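Local coordinates for protein titin (Homo sapiens, PDB 5JDD) that forms a chain of immunoglobulin-like domains in the I-band of muscle and probably serves as an elastic element of the sarcomere, at residues Thr176-Thr181 / Val199-Glu204; Leu184-Ala189 / Ser256-Tyr261; Lys192-Phe197 / Ser233-Asn238; Glu204-Lys209 / Phe249-Ala254; Trp210-Val215 / Asp243-Thr248. All coordinates share one frame; numbering follows the deposited sequence. Where two conformers were deposited one is given.

Contact 1 of 5, residues Thr176-Thr181 / Val199-Glu204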
# COMPACT_ATOMS: atom_id res chain seq x y z
N THR A 176 -16.30 5.66 8.43
CA THR A 176 -17.25 6.25 9.37
C THR A 176 -18.45 6.88 8.66
O THR A 176 -18.35 7.34 7.52
CB THR A 176 -16.55 7.28 10.27
OG1 THR A 176 -15.89 8.24 9.46
CG2 THR A 176 -15.53 6.60 11.18
N PRO A 177 -19.61 6.89 9.33
CA PRO A 177 -20.85 7.31 8.67
C PRO A 177 -21.00 8.82 8.56
O PRO A 177 -20.71 9.54 9.52
CB PRO A 177 -21.94 6.74 9.59
CG PRO A 177 -21.29 6.70 10.94
CD PRO A 177 -19.86 6.32 10.67
N ILE A 178 -21.43 9.30 7.40
CA ILE A 178 -21.81 10.70 7.29
C ILE A 178 -23.04 10.95 8.15
O ILE A 178 -23.96 10.14 8.20
CB ILE A 178 -22.08 11.09 5.83
CG1 ILE A 178 -20.77 11.02 5.05
CG2 ILE A 178 -22.70 12.51 5.75
CD1 ILE A 178 -20.96 10.96 3.56
N MET A 179 -23.03 12.07 8.86
CA MET A 179 -24.20 12.47 9.63
C MET A 179 -24.68 13.83 9.19
O MET A 179 -23.88 14.72 8.84
CB MET A 179 -23.89 12.44 11.12
CG MET A 179 -23.47 11.07 11.58
SD MET A 179 -23.34 10.98 13.37
CE MET A 179 -22.84 9.27 13.58
N ILE A 180 -25.99 14.00 9.19
CA ILE A 180 -26.59 15.26 8.83
C ILE A 180 -26.87 16.04 10.12
O ILE A 180 -27.61 15.58 11.00
CB ILE A 180 -27.83 15.05 7.96
CG1 ILE A 180 -27.40 14.51 6.59
CG2 ILE A 180 -28.59 16.36 7.80
CD1 ILE A 180 -28.54 13.94 5.75
N THR A 181 -26.22 17.19 10.24
CA THR A 181 -26.30 17.96 11.47
C THR A 181 -27.36 19.05 11.41
O THR A 181 -27.84 19.52 12.44
CB THR A 181 -24.93 18.53 11.86
OG1 THR A 181 -24.50 19.48 10.88
CG2 THR A 181 -23.90 17.41 11.95
N VAL A 199 -28.59 21.72 3.57
CA VAL A 199 -28.27 20.74 4.61
C VAL A 199 -26.87 20.98 5.10
O VAL A 199 -26.03 21.51 4.37
CB VAL A 199 -28.29 19.28 4.10
CG1 VAL A 199 -29.68 18.80 3.88
CG2 VAL A 199 -27.46 19.14 2.84
N THR A 200 -26.61 20.62 6.34
CA THR A 200 -25.26 20.67 6.86
C THR A 200 -24.87 19.27 7.28
O THR A 200 -25.69 18.54 7.85
CB THR A 200 -25.12 21.65 8.04
OG1 THR A 200 -25.59 22.94 7.63
CG2 THR A 200 -23.67 21.75 8.48
N VAL A 201 -23.65 18.87 6.94
CA VAL A 201 -23.13 17.54 7.29
C VAL A 201 -21.94 17.66 8.24
O VAL A 201 -21.46 18.77 8.50
CB VAL A 201 -22.72 16.73 6.05
CG1 VAL A 201 -23.94 16.44 5.16
CG2 VAL A 201 -21.64 17.47 5.25
N ASN A 202 -21.46 16.53 8.75
CA ASN A 202 -20.37 16.56 9.72
C ASN A 202 -18.95 16.53 9.15
O ASN A 202 -17.99 16.80 9.87
CB ASN A 202 -20.55 15.47 10.79
CG ASN A 202 -20.57 14.05 10.20
OD1 ASN A 202 -20.81 13.85 9.01
ND2 ASN A 202 -20.34 13.07 11.06
N TYR A 203 -18.80 16.19 7.87
CA TYR A 203 -17.48 16.06 7.27
C TYR A 203 -17.36 16.84 5.97
O TYR A 203 -18.28 16.87 5.16
CB TYR A 203 -17.16 14.59 6.96
CG TYR A 203 -17.13 13.65 8.14
CD1 TYR A 203 -16.22 13.82 9.18
CD2 TYR A 203 -17.97 12.54 8.19
CE1 TYR A 203 -16.17 12.94 10.25
CE2 TYR A 203 -17.93 11.65 9.25
CZ TYR A 203 -17.03 11.86 10.28
OH TYR A 203 -16.99 10.97 11.34
N GLU A 204 -16.19 17.44 5.77
CA GLU A 204 -15.90 18.13 4.53
C GLU A 204 -15.48 17.12 3.47
O GLU A 204 -14.90 16.08 3.81
CB GLU A 204 -14.77 19.14 4.76
CG GLU A 204 -14.50 20.06 3.61
CD GLU A 204 -13.78 21.32 4.03
OE1 GLU A 204 -12.62 21.22 4.47
OE2 GLU A 204 -14.39 22.41 3.93
O HOH W 1 -14.53 9.97 11.13
O HOH W 2 -19.24 9.70 11.74
O HOH W 3 -21.69 20.11 10.85
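N202 grips the backbone of M179 with its side-chain amide. M179 N donates to N202 OD1 over 2.8 Å in a nearly straight bond (173°), yet it meets the oxygen from above the carbonyl plane; the reverse bond, from N202 N to M179 O, is weak. With N202 CG lodged between its backbone N and carbonyl carbon (chi1 61°), OD1 faces M179 N and ND2 lies 3.6 Å from M179 CB. One residue on, I180 and V201 form a non-hydrogen-bonded antiparallel pair, with I180 CG1 4.2 Å from V201 CG1. T181 N donates to T200 O at 2.8 Å. A water that donates a hydrogen bond to V201 O also bonds T181 OG1.

At the other end the Y203 ring presents its edge to P177, with CE2 3.5 Å from P177 O. Two waters tie down the Y203 hydroxyl: one leads to T176 OG1, the other donates to P177 O.

The contact lies where one immunoglobulin domain passes into the next. T176 and Y203 touch strand 100-103 of the preceding domain, whereas strand 180-182 forms the border of the new domain's sheet beside 195-201, and F249 packs on I180 and V201 from the facing sheet.

Contact 2 of 5, residues Leu184-Ala189 / Ser256-Tyr261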
# COMPACT_ATOMS: atom_id res chain seq x y z
N LEU A 184 -32.86 19.08 6.02
CA LEU A 184 -33.69 19.88 5.12
C LEU A 184 -34.97 20.29 5.83
O LEU A 184 -35.54 19.52 6.62
CB LEU A 184 -34.09 19.07 3.89
CG LEU A 184 -33.02 18.82 2.83
CD1 LEU A 184 -33.58 17.97 1.69
CD2 LEU A 184 -32.50 20.15 2.30
N LYS A 185 -35.42 21.51 5.55
CA LYS A 185 -36.75 21.94 5.97
C LYS A 185 -37.63 22.19 4.76
O LYS A 185 -37.13 22.53 3.67
CB LYS A 185 -36.67 23.20 6.83
CG LYS A 185 -36.03 24.39 6.14
CD LYS A 185 -35.96 25.58 7.10
CE LYS A 185 -35.28 26.78 6.45
NZ LYS A 185 -35.61 28.03 7.21
N ASP A 186 -38.93 22.02 4.95
CA ASP A 186 -39.89 22.31 3.89
C ASP A 186 -39.74 23.76 3.46
O ASP A 186 -39.37 24.64 4.27
CB ASP A 186 -41.32 22.13 4.39
CG ASP A 186 -41.73 20.69 4.53
OD1 ASP A 186 -40.99 19.78 4.11
OD2 ASP A 186 -42.84 20.48 5.07
N ILE A 187 -40.03 24.01 2.19
CA ILE A 187 -40.07 25.36 1.67
C ILE A 187 -41.46 25.64 1.13
O ILE A 187 -42.00 24.87 0.34
CB ILE A 187 -39.01 25.59 0.57
CG1 ILE A 187 -37.61 25.46 1.18
CG2 ILE A 187 -39.19 26.95 -0.07
CD1 ILE A 187 -36.46 25.51 0.16
N ASN A 188 -42.03 26.75 1.59
CA ASN A 188 -43.33 27.18 1.12
C ASN A 188 -43.13 28.43 0.30
O ASN A 188 -42.83 29.50 0.84
CB ASN A 188 -44.25 27.40 2.32
CG ASN A 188 -44.63 26.10 3.01
OD1 ASN A 188 -45.65 25.50 2.68
ND2 ASN A 188 -43.78 25.64 3.93
N ALA A 189 -43.27 28.29 -1.02
CA ALA A 189 -42.93 29.35 -1.95
C ALA A 189 -44.11 29.76 -2.81
O ALA A 189 -45.14 29.08 -2.82
CB ALA A 189 -41.78 28.91 -2.84
N SER A 256 -31.74 13.11 3.83
CA SER A 256 -32.71 14.04 4.40
C SER A 256 -33.69 14.43 3.31
O SER A 256 -33.26 14.73 2.19
CB SER A 256 -32.01 15.28 4.96
OG SER A 256 -32.96 16.20 5.48
N THR A 257 -34.98 14.43 3.61
CA THR A 257 -36.01 14.77 2.62
C THR A 257 -36.91 15.88 3.14
O THR A 257 -37.21 15.94 4.33
CB THR A 257 -36.86 13.54 2.22
OG1 THR A 257 -36.02 12.52 1.66
CG2 THR A 257 -37.91 13.90 1.18
N ALA A 258 -37.32 16.79 2.25
CA ALA A 258 -38.30 17.81 2.59
C ALA A 258 -39.10 18.11 1.35
O ALA A 258 -38.78 17.64 0.26
CB ALA A 258 -37.64 19.06 3.12
N THR A 259 -40.16 18.90 1.50
CA THR A 259 -41.05 19.17 0.39
C THR A 259 -41.02 20.64 -0.01
O THR A 259 -40.96 21.53 0.85
CB THR A 259 -42.49 18.78 0.78
OG1 THR A 259 -42.52 17.38 1.10
CG2 THR A 259 -43.46 19.05 -0.37
N LEU A 260 -41.06 20.90 -1.32
CA LEU A 260 -41.26 22.24 -1.85
C LEU A 260 -42.73 22.38 -2.23
O LEU A 260 -43.24 21.60 -3.04
CB LEU A 260 -40.39 22.49 -3.08
CG LEU A 260 -40.64 23.79 -3.84
CD1 LEU A 260 -40.38 25.01 -2.97
CD2 LEU A 260 -39.75 23.85 -5.09
N TYR A 261 -43.39 23.36 -1.63
CA TYR A 261 -44.75 23.73 -2.01
C TYR A 261 -44.69 25.02 -2.83
O TYR A 261 -43.94 25.95 -2.50
CB TYR A 261 -45.63 23.94 -0.77
CG TYR A 261 -45.79 22.71 0.09
CD1 TYR A 261 -46.79 21.78 -0.18
CD2 TYR A 261 -44.95 22.48 1.17
CE1 TYR A 261 -46.95 20.65 0.60
CE2 TYR A 261 -45.09 21.34 1.95
CZ TYR A 261 -46.09 20.44 1.67
OH TYR A 261 -46.22 19.31 2.45
O HOH W 4 -36.11 16.97 6.73
O HOH W 5 -44.54 18.81 4.47
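The ring of Y261 and the amide of N188 lie side by side, their planes only 9° apart, with N188 OD1 3.4 Å from Y261 CD2. T259 CG2 sits over one face of that ring, 3.6 Å above it and offset toward the rim. D186 OD2 and a water occupy the edge, in the ring plane; the water donates to D186 OD2 and bonds Y261 OH. The D186 carboxylate stands steeply to the ring, at 76°, and its other oxygen, OD1, accepts from T259 N at 2.9 Å, the donor lying above the carboxylate plane.

A parallel ladder follows: I187 N to T259 O, Y261 N to I187 O (2.8 Å) and A189 N to Y261 O. At the far end S256 OG, anti to its own backbone nitrogen (chi1 178°), accepts from L184 N over 2.9 Å. I187 CG2 meets L260 CD1 at 3.7 Å, and L184 CB packs on A258 CB.

Such parallel pairing is characteristic of I-set domains, as of V-set ones: the first strand leaves one sheet (180-182) and continues in the other (187-190). Strand 187-190 edges the mixed sheet beside 254-263, while L184, I187 and A189 touch strand 195-201 of the other sheet.

Contact 3 of 5, residues Lys192-Phe197 / Ser233-Asn238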
# COMPACT_ATOMS: atom_id res chain seq x y z
N LYS A 192 -42.73 31.70 -9.31
CA LYS A 192 -41.66 32.62 -9.74
C LYS A 192 -40.59 32.92 -8.69
O LYS A 192 -39.58 33.56 -9.00
CB LYS A 192 -42.22 33.92 -10.35
CG LYS A 192 -43.14 33.70 -11.54
CD LYS A 192 -43.65 35.01 -12.10
CE LYS A 192 -44.58 34.75 -13.28
NZ LYS A 192 -45.30 35.98 -13.71
N ASP A 193 -40.77 32.43 -7.47
CA ASP A 193 -39.72 32.58 -6.46
C ASP A 193 -38.45 31.81 -6.83
O ASP A 193 -38.49 30.83 -7.58
CB ASP A 193 -40.18 32.04 -5.10
CG ASP A 193 -41.14 32.96 -4.36
OD1 ASP A 193 -41.38 34.11 -4.80
OD2 ASP A 193 -41.64 32.53 -3.30
N THR A 194 -37.33 32.26 -6.27
CA THR A 194 -36.12 31.45 -6.25
C THR A 194 -35.98 30.88 -4.84
O THR A 194 -36.10 31.62 -3.86
CB THR A 194 -34.89 32.27 -6.62
OG1 THR A 194 -34.98 32.62 -8.00
CG2 THR A 194 -33.63 31.45 -6.39
N ILE A 195 -35.75 29.58 -4.73
CA ILE A 195 -35.70 28.91 -3.43
C ILE A 195 -34.36 28.23 -3.22
O ILE A 195 -33.67 27.91 -4.19
CB ILE A 195 -36.85 27.88 -3.26
CG1 ILE A 195 -36.73 26.72 -4.26
CG2 ILE A 195 -38.19 28.57 -3.45
CD1 ILE A 195 -35.95 25.47 -3.73
N THR A 196 -34.00 28.00 -1.96
CA THR A 196 -32.77 27.29 -1.66
C THR A 196 -32.95 26.28 -0.53
O THR A 196 -33.22 26.67 0.62
CB THR A 196 -31.64 28.27 -1.26
OG1 THR A 196 -31.47 29.25 -2.29
CG2 THR A 196 -30.33 27.51 -1.06
N PHE A 197 -32.82 25.00 -0.84
CA PHE A 197 -32.74 23.97 0.19
C PHE A 197 -31.31 23.91 0.70
O PHE A 197 -30.38 24.09 -0.09
CB PHE A 197 -33.09 22.59 -0.39
CG PHE A 197 -34.56 22.35 -0.59
CD1 PHE A 197 -35.39 22.09 0.50
CD2 PHE A 197 -35.12 22.34 -1.87
CE1 PHE A 197 -36.74 21.85 0.32
CE2 PHE A 197 -36.47 22.10 -2.05
CZ PHE A 197 -37.28 21.85 -0.96
N SER A 233 -26.19 23.10 -0.81
CA SER A 233 -27.43 23.77 -1.16
C SER A 233 -27.95 23.35 -2.53
O SER A 233 -27.18 22.97 -3.41
CB SER A 233 -27.24 25.30 -1.13
OG SER A 233 -26.26 25.71 -2.06
N LEU A 234 -29.26 23.43 -2.69
CA LEU A 234 -29.91 23.21 -3.97
C LEU A 234 -30.76 24.45 -4.23
O LEU A 234 -31.72 24.72 -3.51
CB LEU A 234 -30.78 21.95 -3.95
CG LEU A 234 -31.78 21.79 -5.11
CD1 LEU A 234 -31.06 21.68 -6.43
CD2 LEU A 234 -32.67 20.58 -4.87
N ASN A 235 -30.36 25.23 -5.22
CA ASN A 235 -31.00 26.50 -5.51
C ASN A 235 -31.81 26.34 -6.78
O ASN A 235 -31.25 26.03 -7.83
CB ASN A 235 -29.94 27.59 -5.67
CG ASN A 235 -30.55 28.95 -5.96
OD1 ASN A 235 -30.57 29.40 -7.11
ND2 ASN A 235 -31.06 29.60 -4.93
N ILE A 236 -33.12 26.54 -6.68
CA ILE A 236 -34.00 26.40 -7.83
C ILE A 236 -34.62 27.75 -8.17
O ILE A 236 -35.33 28.34 -7.36
CB ILE A 236 -35.13 25.37 -7.57
CG1 ILE A 236 -34.54 24.03 -7.10
CG2 ILE A 236 -35.95 25.16 -8.83
CD1 ILE A 236 -35.58 22.96 -6.85
N ARG A 237 -34.36 28.22 -9.39
CA ARG A 237 -34.88 29.51 -9.84
C ARG A 237 -36.26 29.41 -10.46
O ARG A 237 -36.61 28.39 -11.05
CB ARG A 237 -33.93 30.13 -10.86
CG ARG A 237 -32.58 30.44 -10.29
CD ARG A 237 -31.65 30.93 -11.38
NE ARG A 237 -30.37 31.35 -10.82
CZ ARG A 237 -29.43 31.97 -11.52
NH1 ARG A 237 -29.63 32.24 -12.80
NH2 ARG A 237 -28.29 32.32 -10.94
N ASN A 238 -37.02 30.50 -10.32
CA ASN A 238 -38.27 30.69 -11.07
C ASN A 238 -39.21 29.49 -10.92
O ASN A 238 -39.62 28.88 -11.91
CB ASN A 238 -37.97 30.98 -12.55
CG ASN A 238 -39.19 31.48 -13.31
OD1 ASN A 238 -40.14 31.98 -12.71
ND2 ASN A 238 -39.17 31.34 -14.63
O HOH W 6 -36.86 33.25 -9.41
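N235 and T196 are brought together by two complementary torsions. In N235, CG stands anti to the backbone N (chi1 -180°), which carries the amide across the strand gap; in T196, OG1 is set beside its backbone N (chi1 -55°). N235 ND2 then donates to T196 OG1 over 2.7 Å, with the hydroxyl oxygen almost exactly in the amide plane. I195 O, 3.2 Å from N235 ND2, lies at too poor an angle to bond. T194 CG2, two residues before T196, comes 3.5 Å from N235 ND2.

On the reverse face the contact is apolar. I195 places CG1 between its backbone N and carbonyl carbon, so that CD1 runs alongside I236 and comes 3.9 Å from I236 CG1. F197 and L234 meet more loosely, CD2 to CD2 at 4.3 Å.

The two segments belong to adjacent antiparallel strands, 195-201 and 231-236, in the middle of the four-stranded sheet of an immunoglobulin beta-sandwich. I195, F197, L234 and I236 lie on its inward face, where F197 packs on Y247 and W210 of the opposing sheet, whereas T196 and N235 occupy the outer face. Reciprocal backbone bonds join I195 with I236 and F197 with L234, all at 2.9 Å, and T196 CA approaches L234 O at 3.3 Å in a CA-H...O contact.

Past the last paired residues the chains stay close, but a water takes over part of the bonding, accepting from N238 N and donating to K192 O. K192 and N238 extend side by side, N238 OD1 3.4 Å from K192 CA.

Contact 4 of 5, residues Glu204-Lys209 / Phe249-Ala254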
# COMPACT_ATOMS: atom_id res chain seq x y z
N GLU A 204 -16.19 17.44 5.77
CA GLU A 204 -15.90 18.13 4.53
C GLU A 204 -15.48 17.12 3.47
O GLU A 204 -14.90 16.08 3.81
CB GLU A 204 -14.77 19.14 4.76
CG GLU A 204 -14.50 20.06 3.61
CD GLU A 204 -13.78 21.32 4.03
OE1 GLU A 204 -12.62 21.22 4.47
OE2 GLU A 204 -14.39 22.41 3.93
N GLY A 205 -15.78 17.41 2.21
CA GLY A 205 -15.22 16.66 1.10
C GLY A 205 -15.98 15.39 0.75
O GLY A 205 -15.47 14.53 0.05
N ILE A 206 -17.20 15.28 1.24
CA ILE A 206 -17.98 14.09 0.93
C ILE A 206 -18.68 14.22 -0.42
O ILE A 206 -18.84 15.33 -0.94
CB ILE A 206 -18.95 13.75 2.07
CG1 ILE A 206 -19.79 14.97 2.45
CG2 ILE A 206 -18.16 13.32 3.30
CD1 ILE A 206 -21.07 15.12 1.68
N SER A 207 -19.04 13.09 -1.00
CA SER A 207 -19.80 13.07 -2.24
C SER A 207 -21.28 13.01 -1.94
O SER A 207 -21.71 12.43 -0.93
CB SER A 207 -19.39 11.89 -3.12
OG SER A 207 -18.04 12.03 -3.54
N TYR A 208 -22.08 13.61 -2.80
CA TYR A 208 -23.51 13.68 -2.57
C TYR A 208 -24.28 13.74 -3.87
O TYR A 208 -23.71 13.95 -4.95
CB TYR A 208 -23.84 14.95 -1.75
CG TYR A 208 -23.60 16.22 -2.54
CD1 TYR A 208 -24.61 16.79 -3.29
CD2 TYR A 208 -22.35 16.85 -2.54
CE1 TYR A 208 -24.40 17.94 -4.03
CE2 TYR A 208 -22.13 18.01 -3.27
CZ TYR A 208 -23.17 18.55 -4.01
OH TYR A 208 -23.01 19.70 -4.76
N LYS A 209 -25.60 13.60 -3.76
CA LYS A 209 -26.50 13.90 -4.87
C LYS A 209 -27.83 14.39 -4.32
O LYS A 209 -28.13 14.24 -3.13
CB LYS A 209 -26.72 12.68 -5.77
CG LYS A 209 -27.43 11.55 -5.08
CD LYS A 209 -27.35 10.27 -5.90
CE LYS A 209 -27.94 9.11 -5.11
NZ LYS A 209 -27.82 7.82 -5.85
N PHE A 249 -31.64 14.95 -0.14
CA PHE A 249 -30.20 15.02 -0.18
C PHE A 249 -29.68 13.66 0.24
O PHE A 249 -30.14 13.10 1.24
CB PHE A 249 -29.71 16.11 0.78
CG PHE A 249 -28.22 16.11 0.98
CD1 PHE A 249 -27.39 16.80 0.10
CD2 PHE A 249 -27.66 15.46 2.07
CE1 PHE A 249 -26.01 16.82 0.30
CE2 PHE A 249 -26.28 15.47 2.26
CZ PHE A 249 -25.46 16.15 1.38
N VAL A 250 -28.73 13.13 -0.52
CA VAL A 250 -28.14 11.82 -0.24
C VAL A 250 -26.62 11.91 -0.17
O VAL A 250 -25.99 12.40 -1.10
CB VAL A 250 -28.48 10.80 -1.33
CG1 VAL A 250 -27.83 9.44 -1.02
CG2 VAL A 250 -29.98 10.65 -1.50
N ALA A 251 -26.03 11.44 0.93
CA ALA A 251 -24.58 11.37 1.02
C ALA A 251 -24.20 10.13 1.79
O ALA A 251 -24.53 10.01 2.97
CB ALA A 251 -24.02 12.60 1.72
N GLY A 252 -23.52 9.20 1.12
CA GLY A 252 -23.23 7.91 1.71
C GLY A 252 -24.53 7.23 2.08
O GLY A 252 -25.44 7.12 1.25
N LYS A 253 -24.63 6.78 3.33
CA LYS A 253 -25.87 6.18 3.82
C LYS A 253 -26.81 7.17 4.50
O LYS A 253 -27.85 6.78 5.03
CB LYS A 253 -25.55 5.02 4.78
CG LYS A 253 -24.75 3.90 4.13
CD LYS A 253 -24.56 2.69 5.05
CE LYS A 253 -23.44 2.89 6.06
NZ LYS A 253 -23.76 3.83 7.16
N ALA A 254 -26.46 8.46 4.47
CA ALA A 254 -27.29 9.48 5.11
C ALA A 254 -28.22 10.14 4.11
O ALA A 254 -27.82 10.42 2.97
CB ALA A 254 -26.41 10.53 5.76
O HOH W 7 -22.71 9.73 -1.73
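Y208 meets strand 245-251 chiefly through the base of its side chain. CB comes first, 3.4 Å from V250 O and 3.5 Å from F249 CE1; CG follows at 3.8 Å from the same F249 CE1. The rest of the ring makes its contacts elsewhere, with H232, W210 and strand 223-228. This placement follows from CG standing between the backbone N and carbonyl carbon (chi1 68°). The Y208 and F249 ring planes are inclined by just 24°, but they are slid apart, with centroids separated by 5.8 Å, so they barely overlap.

K209 and V250 form a hydrogen-bonded antiparallel pair, each donating to the other's carbonyl, and the extended lysine chain runs alongside the valine, K209 CE reaching 4.1 Å from V250 CG1. I206 CD1 packs on A251 CB at 3.9 Å. A water accepts a hydrogen bond from G252 N and donates one to S207 O. A type II' turn from A251 to A254 reverses the second segment. S207 N bonds T105 OG1 of the preceding domain, and K253 N bonds E104 OE1 weakly.

Main-chain bonds thus fix the register while carbon contacts supply the side-chain packing; charge plays little part in joining the two segments.

Contact 5 of 5, residues Trp210-Val215 / Asp243-Thr248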
# COMPACT_ATOMS: atom_id res chain seq x y z
N TRP A 210 -28.62 14.99 -5.19
CA TRP A 210 -29.96 15.42 -4.84
C TRP A 210 -30.96 14.71 -5.71
O TRP A 210 -30.71 14.48 -6.90
CB TRP A 210 -30.11 16.92 -5.07
CG TRP A 210 -29.29 17.80 -4.15
CD1 TRP A 210 -27.97 18.14 -4.29
CD2 TRP A 210 -29.76 18.46 -2.97
NE1 TRP A 210 -27.59 18.97 -3.26
CE2 TRP A 210 -28.67 19.19 -2.44
CE3 TRP A 210 -30.99 18.52 -2.30
CZ2 TRP A 210 -28.78 19.97 -1.27
CZ3 TRP A 210 -31.10 19.29 -1.14
CH2 TRP A 210 -30.00 20.01 -0.65
N LEU A 211 -32.10 14.34 -5.12
CA LEU A 211 -33.17 13.69 -5.86
C LEU A 211 -34.42 14.53 -5.82
O LEU A 211 -34.71 15.20 -4.81
CB LEU A 211 -33.51 12.33 -5.22
CG LEU A 211 -32.35 11.41 -4.83
CD1 LEU A 211 -32.88 10.13 -4.16
CD2 LEU A 211 -31.48 11.07 -6.03
N LYS A 212 -35.18 14.47 -6.91
CA LYS A 212 -36.51 15.05 -7.00
C LYS A 212 -37.47 13.88 -7.20
O LYS A 212 -37.39 13.19 -8.22
CB LYS A 212 -36.60 16.03 -8.18
CG LYS A 212 -38.00 16.61 -8.40
CD LYS A 212 -38.02 17.45 -9.66
CE LYS A 212 -39.39 18.10 -9.86
NZ LYS A 212 -39.35 18.88 -11.14
N ASN A 213 -38.34 13.65 -6.23
CA ASN A 213 -39.18 12.45 -6.22
C ASN A 213 -38.38 11.18 -6.54
O ASN A 213 -38.81 10.35 -7.34
CB ASN A 213 -40.38 12.61 -7.16
CG ASN A 213 -41.28 13.75 -6.77
OD1 ASN A 213 -41.41 14.07 -5.59
ND2 ASN A 213 -41.91 14.38 -7.76
N GLY A 214 -37.21 11.06 -5.93
CA GLY A 214 -36.40 9.86 -6.08
C GLY A 214 -35.50 9.81 -7.32
O GLY A 214 -34.73 8.86 -7.48
N VAL A 215 -35.59 10.83 -8.18
CA VAL A 215 -34.81 10.87 -9.42
C VAL A 215 -33.66 11.87 -9.31
O VAL A 215 -33.88 13.02 -8.92
CB VAL A 215 -35.72 11.27 -10.59
CG1 VAL A 215 -34.92 11.35 -11.89
CG2 VAL A 215 -36.85 10.27 -10.74
N ASP A 243 -42.14 22.16 -10.17
CA ASP A 243 -41.09 22.05 -9.16
C ASP A 243 -41.59 21.58 -7.80
O ASP A 243 -40.80 21.17 -6.95
CB ASP A 243 -40.37 23.39 -8.99
CG ASP A 243 -39.68 23.84 -10.26
OD1 ASP A 243 -38.80 23.10 -10.76
OD2 ASP A 243 -40.02 24.92 -10.78
N ALA A 244 -42.90 21.68 -7.58
CA ALA A 244 -43.47 21.20 -6.32
C ALA A 244 -43.33 19.68 -6.24
O ALA A 244 -43.89 18.94 -7.05
CB ALA A 244 -44.91 21.64 -6.18
N ALA A 245 -42.54 19.24 -5.27
CA ALA A 245 -42.07 17.86 -5.23
C ALA A 245 -41.37 17.61 -3.91
O ALA A 245 -41.17 18.54 -3.12
CB ALA A 245 -41.09 17.61 -6.39
N ASP A 246 -40.98 16.36 -3.69
CA ASP A 246 -40.18 16.02 -2.53
C ASP A 246 -38.72 15.96 -2.95
O ASP A 246 -38.38 15.31 -3.95
CB ASP A 246 -40.59 14.67 -1.94
CG ASP A 246 -42.00 14.66 -1.43
OD1 ASP A 246 -42.52 15.73 -1.06
OD2 ASP A 246 -42.59 13.55 -1.39
N TYR A 247 -37.86 16.62 -2.19
CA TYR A 247 -36.44 16.67 -2.51
C TYR A 247 -35.64 15.94 -1.45
O TYR A 247 -35.93 16.06 -0.25
CB TYR A 247 -35.99 18.12 -2.64
CG TYR A 247 -36.59 18.77 -3.86
CD1 TYR A 247 -37.87 19.33 -3.83
CD2 TYR A 247 -35.90 18.78 -5.06
CE1 TYR A 247 -38.43 19.89 -4.98
CE2 TYR A 247 -36.44 19.36 -6.20
CZ TYR A 247 -37.72 19.91 -6.15
OH TYR A 247 -38.27 20.47 -7.28
N THR A 248 -34.64 15.17 -1.90
CA THR A 248 -33.83 14.38 -1.00
C THR A 248 -32.35 14.66 -1.23
O THR A 248 -31.86 14.61 -2.36
CB THR A 248 -34.07 12.87 -1.19
OG1 THR A 248 -35.47 12.58 -1.01
CG2 THR A 248 -33.26 12.05 -0.19
O HOH W 8 -37.58 20.94 -9.82
O HOH W 9 -44.18 16.30 -7.51
O HOH W 10 -37.01 12.73 -3.40
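K212 and Y247 make up the close-packed part of this contact. The lysine chain, extended throughout with CG anti to the backbone N (chi1 176°), lies beside the tyrosine and points the same way, its CG 3.9 Å from Y247 CE2 and its CE 3.7 Å from Y247 OH. A245 CB fills in next to K212 CG at 3.8 Å. D243 O lies at the ring's edge, in its plane, and accepts from Y247 OH over 2.6 Å, on a lone pair. At the end of the lysine-tyrosine pair K212 NZ bonds G242 O and a water shared with D243 OD1 and Y247 OH; K212 NZ stays 4.3 Å from D243 OD1, beyond a salt bridge, while D243 OD2 bonds H240 N and makes a salt bridge to K222.

This bond from a tyrosine to the main chain four residues earlier is the tyrosine corner of Greek-key proteins, here at the start of strand 245-251 in the immunoglobulin sandwich. The Y247 ring packs on F197, L234 and I236 of the facing sheet. Beside it, L211 and T248 exchange backbone bonds. N213 extends the ladder with its side chain, N donating to D246 O while OD1 accepts D246 N at 3.0 Å.

Along the type I' turn from K212 to V215 the contact is looser and wet. One water spans N213 ND2 and A244 O; another accepts from G214 N, donates to D246 O and bonds T248 OG1, which also pairs with T257.

In the fold
All five contacts hold together one immunoglobulin sandwich. Contacts 1 and 3 belong to its four-stranded sheet and share strand 195-201; contacts 2, 4 and 5 belong to the mixed sheet, with strand 245-251 common to 4 and 5. Contact 1 is a surface contact and the others are partly buried. Contacts 1 and 4, their centres about 8 Å apart, lie at the end facing the preceding domain. Between the sheets, contacts 3 and 5 meet through aromatic and aliphatic groups, as do 2 and 3. Polar side chains and waters extend the pairing at edges, outer faces and strand ends in contacts 1, 2, 3 and 5, whereas contact 4 relies mainly on backbone bonds and carbon packing, with one water.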